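Peptidoglycan DD-endopeptidase ShyB (Vibrio cholerae, PDB 2GU1) cleaves the peptide cross-links between neighbouring peptidoglycan strands as a zinc-dependent DD-endopeptidase, probably so that new glycans can be inserted and the cell wall can expand. Local coordinates at residues A[245-250]-A[276-281]; A[251-256]-A[284-289]. All coordinates share one frame; numbering follows the deposited sequence.

How the contacts relate
Both contacts lie in the β-rich M23 peptidase domain, their centres about 10 Å apart. They interlock along the chain: 245-250 runs straight into 251-256, while their partners, 276-281 and 284-289, follow in the same order, so the two pairings cross. Contact 1 is buried and packs a tyrosine between two sheets; contact 2 is more open and lays a loop across a bulged strand. Both reach Ile298 of strand 297-300, through Ser247 and Tyr278 in contact 1 and Val286 in contact 2. Contact 1 is near the catalytic centre, with the Tyr278 side chain about 8 Å from that of the zinc ligand His313 and about 11 Å from the zinc itself. Contact 2 lies away from the metal site.

Contact 1 (A[245-250]-A[276-281]); sequences VYSTGD and TRYLHL
The ring of Tyr278 is met obliquely by Val245 CG1, the Tyr246 carbonyl oxygen and Ser247 CA, which follow one another from CD1 past CE1 to the hydroxyl. This is sheet-to-sheet packing inside the M23 peptidase fold: strand 244-246 belongs to a small three-stranded sheet, strand 274-281 to the large curled antiparallel one, and the segments run in nearly opposite directions. With CG anti to its own carbonyl carbon (chi1 -50°), the Tyr278 ring is directed at segment 245-250. Val245 CG1 lies 3.6 Å from Tyr278 CD1, the two side chains sliding past each other, while the other methyl, CG2, comes 3.9 Å from Leu281 CD2. Ile298 of strand 297-300 also packs on the ring.

The hydroxyl of the buried Tyr278 is held mainly from its own strand. Tyr278 OH and Thr276 OG1 are 2.8 Å apart in a hydrogen bond, and OG1 is bonded in turn to His270. Across the contact, Thr248 N gives Tyr278 OH a weak bond of 3.4 Å, fairly straight at 156°. Thr276 turns its methyl to the other segment, CG2 lying 3.4 Å from Thr248 OG1, and Phe314 packs against both threonines. The chain leaving the small sheet is pinned locally: Ser247 OG donates to Gly249 O at 2.6 Å, in the carbonyl plane and on a lone pair, with a C=O...OG angle of 136°.

Contact 2 (A[251-256]-A[284-289]); sequences GKVIVV and ILVKKG
Val253 sets its whole isopropyl group against a backbone carbonyl: Lys287 O lies 3.3 Å from Val253 CB, and both methyls are also near that oxygen. The strand carrying this valine has a classic β bulge directly afterwards, where Ile254 and Val255 both face Val267 of the adjoining strand. Val253's own carbonyl makes the polar link to the loop, accepting Gly289 N at 2.8 Å; the N-H...O angle is 152° and the donor sits somewhat tilted from the carbonyl plane. Gly289 has a positive phi, a backbone shape that suits glycine.

Apolar contacts continue along the loop. Val253 CG2 meets Val286 CG2 at 3.8 Å. Three residues on, Val256 divides its methyls: CG1, anti to the backbone N (chi1 179°), slides past the end of Ile284 with 3.9 Å to CD1, while CG2 rests against the backbone and CG of Lys288. Lys252 and Lys288 contribute the aliphatic parts of their chains. Lys288 runs past the bulge, bringing CE to 3.6 Å from Ile254 O, and Lys252 lays CG and CD alongside the carbonyl of Gly289.

Val253, Val256 and Val286 all touch Leu266 of strand 265-269. The loop itself leads from strand 283-284 into strand 291-292, which pairs antiparallel with 251-259: Gly251 bonds Val292 through the backbone, and Val253 already bonds Gln290 just ahead of that strand.

Contact 1 (A[245-250]-A[276-281])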
loop_
_atom_site.group_PDB
_atom_site.type_symbol
_atom_site.label_atom_id
_atom_site.label_comp_id
_atom_site.label_asym_id
_atom_site.label_seq_id
_atom_site.Cartn_x
_atom_site.Cartn_y
_atom_site.Cartn_z
ATOM N N VAL A 245 7.760 18.615 2.258
ATOM C CA VAL A 245 7.875 17.183 1.987
ATOM C C VAL A 245 7.317 17.005 0.584
ATOM O O VAL A 245 6.256 17.543 0.274
ATOM C CB VAL A 245 7.026 16.360 2.994
ATOM C CG1 VAL A 245 7.058 14.883 2.640
ATOM C CG2 VAL A 245 7.551 16.577 4.400
ATOM N N TYR A 246 8.032 16.267 -0.261
ATOM C CA TYR A 246 7.604 16.064 -1.639
ATOM C C TYR A 246 7.407 14.597 -1.982
ATOM O O TYR A 246 8.078 13.732 -1.423
ATOM C CB TYR A 246 8.652 16.618 -2.597
ATOM C CG TYR A 246 9.108 18.017 -2.268
ATOM C CD1 TYR A 246 8.432 19.129 -2.767
ATOM C CD2 TYR A 246 10.221 18.226 -1.455
ATOM C CE1 TYR A 246 8.863 20.424 -2.467
ATOM C CE2 TYR A 246 10.658 19.515 -1.148
ATOM C CZ TYR A 246 9.978 20.604 -1.658
ATOM O OH TYR A 246 10.430 21.872 -1.384
ATOM N N SER A 247 6.504 14.333 -2.924
ATOM C CA SER A 247 6.263 12.965 -3.373
ATOM C C SER A 247 7.470 12.551 -4.197
ATOM O O SER A 247 7.991 13.342 -4.987
ATOM C CB SER A 247 5.009 12.880 -4.249
ATOM O OG SER A 247 4.872 11.575 -4.812
ATOM N N THR A 248 7.921 11.317 -4.010
ATOM C CA THR A 248 9.068 10.825 -4.757
ATOM C C THR A 248 8.648 10.285 -6.123
ATOM O O THR A 248 9.475 9.780 -6.883
ATOM C CB THR A 248 9.793 9.727 -3.969
ATOM O OG1 THR A 248 8.835 8.774 -3.486
ATOM C CG2 THR A 248 10.539 10.338 -2.783
ATOM N N GLY A 249 7.360 10.390 -6.435
ATOM C CA GLY A 249 6.901 9.901 -7.725
ATOM C C GLY A 249 5.495 10.317 -8.113
ATOM O O GLY A 249 4.718 10.791 -7.279
ATOM N N ASP A 250 5.165 10.150 -9.393
ATOM C CA ASP A 250 3.831 10.480 -9.865
ATOM C C ASP A 250 2.901 9.487 -9.185
ATOM O O ASP A 250 3.293 8.348 -8.920
ATOM C CB ASP A 250 3.726 10.314 -11.389
ATOM C CG ASP A 250 4.733 11.166 -12.144
ATOM O OD1 ASP A 250 4.953 12.331 -11.752
ATOM O OD2 ASP A 250 5.296 10.675 -13.142
ATOM N N THR A 276 4.235 4.975 -1.295
ATOM C CA THR A 276 5.156 5.646 -0.382
ATOM C C THR A 276 4.312 6.212 0.753
ATOM O O THR A 276 3.167 6.626 0.530
ATOM C CB THR A 276 5.923 6.808 -1.063
ATOM O OG1 THR A 276 5.001 7.667 -1.746
ATOM C CG2 THR A 276 6.953 6.271 -2.045
ATOM N N ARG A 277 4.868 6.196 1.963
ATOM C CA ARG A 277 4.183 6.720 3.144
ATOM C C ARG A 277 5.000 7.846 3.757
ATOM O O ARG A 277 6.239 7.797 3.746
ATOM C CB ARG A 277 4.023 5.637 4.210
ATOM C CG ARG A 277 3.175 4.466 3.812
ATOM C CD ARG A 277 3.184 3.482 4.961
ATOM N NE ARG A 277 2.185 2.441 4.806
ATOM C CZ ARG A 277 2.190 1.314 5.501
ATOM N NH1 ARG A 277 3.152 1.094 6.389
ATOM N NH2 ARG A 277 1.230 0.414 5.320
ATOM N N TYR A 278 4.304 8.834 4.318
ATOM C CA TYR A 278 4.947 9.996 4.935
ATOM C C TYR A 278 4.277 10.198 6.307
ATOM O O TYR A 278 3.097 10.533 6.380
ATOM C CB TYR A 278 4.730 11.229 4.038
ATOM C CG TYR A 278 5.082 11.008 2.572
ATOM C CD1 TYR A 278 6.295 11.458 2.043
ATOM C CD2 TYR A 278 4.222 10.307 1.728
ATOM C CE1 TYR A 278 6.640 11.203 0.715
ATOM C CE2 TYR A 278 4.559 10.045 0.399
ATOM C CZ TYR A 278 5.769 10.490 -0.100
ATOM O OH TYR A 278 6.122 10.172 -1.395
ATOM N N LEU A 279 5.032 10.005 7.387
ATOM C CA LEU A 279 4.483 10.123 8.737
ATOM C C LEU A 279 4.951 11.298 9.588
ATOM O O LEU A 279 5.945 11.961 9.280
ATOM C CB LEU A 279 4.754 8.840 9.521
ATOM C CG LEU A 279 4.004 7.558 9.173
ATOM C CD1 LEU A 279 4.203 7.194 7.715
ATOM C CD2 LEU A 279 4.513 6.435 10.097
ATOM N N HIS A 280 4.204 11.525 10.668
ATOM C CA HIS A 280 4.474 12.581 11.640
ATOM C C HIS A 280 4.395 13.992 11.068
ATOM O O HIS A 280 4.934 14.937 11.643
ATOM C CB HIS A 280 5.850 12.352 12.268
ATOM C CG HIS A 280 6.032 10.971 12.820
ATOM N ND1 HIS A 280 5.240 10.460 13.826
ATOM C CD2 HIS A 280 6.909 9.990 12.500
ATOM C CE1 HIS A 280 5.620 9.226 14.103
ATOM N NE2 HIS A 280 6.632 8.915 13.311
ATOM N N LEU A 281 3.703 14.136 9.949
ATOM C CA LEU A 281 3.572 15.430 9.302
ATOM C C LEU A 281 2.910 16.494 10.177
ATOM O O LEU A 281 1.992 16.207 10.951
ATOM C CB LEU A 281 2.778 15.263 8.004
ATOM C CG LEU A 281 3.339 14.264 6.981
ATOM C CD1 LEU A 281 2.338 14.061 5.864
ATOM C CD2 LEU A 281 4.674 14.787 6.421
#

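Contact 2 (A[251-256]-A[284-289])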
loop_
_atom_site.group_PDB
_atom_site.type_symbol
_atom_site.label_atom_id
_atom_site.label_comp_id
_atom_site.label_asym_id
_atom_site.label_seq_id
_atom_site.Cartn_x
_atom_site.Cartn_y
_atom_site.Cartn_z
ATOM N N GLY A 251 1.676 9.904 -8.895
ATOM C CA GLY A 251 0.757 8.991 -8.249
ATOM C C GLY A 251 -0.520 9.632 -7.761
ATOM O O GLY A 251 -0.842 10.771 -8.105
ATOM N N LYS A 252 -1.256 8.890 -6.949
ATOM C CA LYS A 252 -2.506 9.385 -6.414
ATOM C C LYS A 252 -2.576 9.179 -4.914
ATOM O O LYS A 252 -2.220 8.115 -4.395
ATOM C CB LYS A 252 -3.680 8.676 -7.089
ATOM C CG LYS A 252 -5.041 9.101 -6.570
ATOM C CD LYS A 252 -6.157 8.515 -7.424
ATOM C CE LYS A 252 -6.175 7.000 -7.365
ATOM N NZ LYS A 252 -6.434 6.524 -5.982
ATOM N N VAL A 253 -3.029 10.215 -4.220
ATOM C CA VAL A 253 -3.169 10.164 -2.780
ATOM C C VAL A 253 -4.292 9.182 -2.475
ATOM O O VAL A 253 -5.432 9.393 -2.886
ATOM C CB VAL A 253 -3.540 11.552 -2.220
ATOM C CG1 VAL A 253 -3.661 11.486 -0.713
ATOM C CG2 VAL A 253 -2.494 12.571 -2.638
ATOM N N ILE A 254 -3.975 8.110 -1.758
ATOM C CA ILE A 254 -4.982 7.118 -1.432
ATOM C C ILE A 254 -5.343 7.116 0.045
ATOM O O ILE A 254 -6.398 6.611 0.425
ATOM C CB ILE A 254 -4.526 5.695 -1.842
ATOM C CG1 ILE A 254 -3.214 5.333 -1.143
ATOM C CG2 ILE A 254 -4.345 5.626 -3.354
ATOM C CD1 ILE A 254 -2.707 3.943 -1.486
ATOM N N VAL A 255 -4.471 7.683 0.879
ATOM C CA VAL A 255 -4.721 7.731 2.314
ATOM C C VAL A 255 -4.278 9.051 2.937
ATOM O O VAL A 255 -3.191 9.550 2.652
ATOM C CB VAL A 255 -3.990 6.590 3.045
ATOM C CG1 VAL A 255 -4.252 6.671 4.538
ATOM C CG2 VAL A 255 -4.435 5.249 2.492
ATOM N N VAL A 256 -5.133 9.599 3.793
ATOM C CA VAL A 256 -4.872 10.856 4.497
ATOM C C VAL A 256 -5.465 10.678 5.887
ATOM O O VAL A 256 -6.674 10.833 6.066
ATOM C CB VAL A 256 -5.576 12.048 3.812
ATOM C CG1 VAL A 256 -5.306 13.331 4.582
ATOM C CG2 VAL A 256 -5.099 12.182 2.390
ATOM N N ILE A 284 -0.780 18.434 6.146
ATOM C CA ILE A 284 -0.933 17.719 4.876
ATOM C C ILE A 284 -1.566 18.695 3.881
ATOM O O ILE A 284 -2.607 19.283 4.165
ATOM C CB ILE A 284 -1.829 16.452 5.047
ATOM C CG1 ILE A 284 -1.042 15.371 5.798
ATOM C CG2 ILE A 284 -2.289 15.924 3.676
ATOM C CD1 ILE A 284 -1.831 14.117 6.128
ATOM N N LEU A 285 -0.934 18.865 2.724
ATOM C CA LEU A 285 -1.410 19.807 1.711
ATOM C C LEU A 285 -2.179 19.215 0.533
ATOM O O LEU A 285 -2.468 19.921 -0.439
ATOM C CB LEU A 285 -0.226 20.616 1.175
ATOM C CG LEU A 285 0.529 21.488 2.180
ATOM C CD1 LEU A 285 1.772 22.055 1.512
ATOM C CD2 LEU A 285 -0.375 22.614 2.687
ATOM N N VAL A 286 -2.509 17.932 0.608
ATOM C CA VAL A 286 -3.243 17.280 -0.469
ATOM C C VAL A 286 -4.411 16.499 0.119
ATOM O O VAL A 286 -4.508 16.342 1.335
ATOM C CB VAL A 286 -2.334 16.308 -1.267
ATOM C CG1 VAL A 286 -1.332 17.093 -2.098
ATOM C CG2 VAL A 286 -1.602 15.385 -0.312
ATOM N N LYS A 287 -5.297 16.012 -0.739
ATOM C CA LYS A 287 -6.450 15.252 -0.272
ATOM C C LYS A 287 -6.589 13.934 -1.021
ATOM O O LYS A 287 -5.980 13.744 -2.075
ATOM C CB LYS A 287 -7.730 16.075 -0.451
ATOM C CG LYS A 287 -8.974 15.377 0.070
ATOM C CD LYS A 287 -10.234 16.183 -0.183
ATOM C CE LYS A 287 -11.460 15.437 0.327
ATOM N NZ LYS A 287 -11.591 14.095 -0.318
ATOM N N LYS A 288 -7.388 13.023 -0.470
ATOM C CA LYS A 288 -7.621 11.733 -1.106
ATOM C C LYS A 288 -8.056 11.931 -2.550
ATOM O O LYS A 288 -8.748 12.898 -2.868
ATOM C CB LYS A 288 -8.720 10.956 -0.384
ATOM C CG LYS A 288 -8.277 10.197 0.855
ATOM C CD LYS A 288 -9.340 9.181 1.255
ATOM C CE LYS A 288 -9.600 8.191 0.124
ATOM N NZ LYS A 288 -10.711 7.240 0.430
ATOM N N GLY A 289 -7.650 11.007 -3.415
ATOM C CA GLY A 289 -8.024 11.087 -4.815
ATOM C C GLY A 289 -7.223 12.069 -5.643
ATOM O O GLY A 289 -7.225 11.996 -6.869
#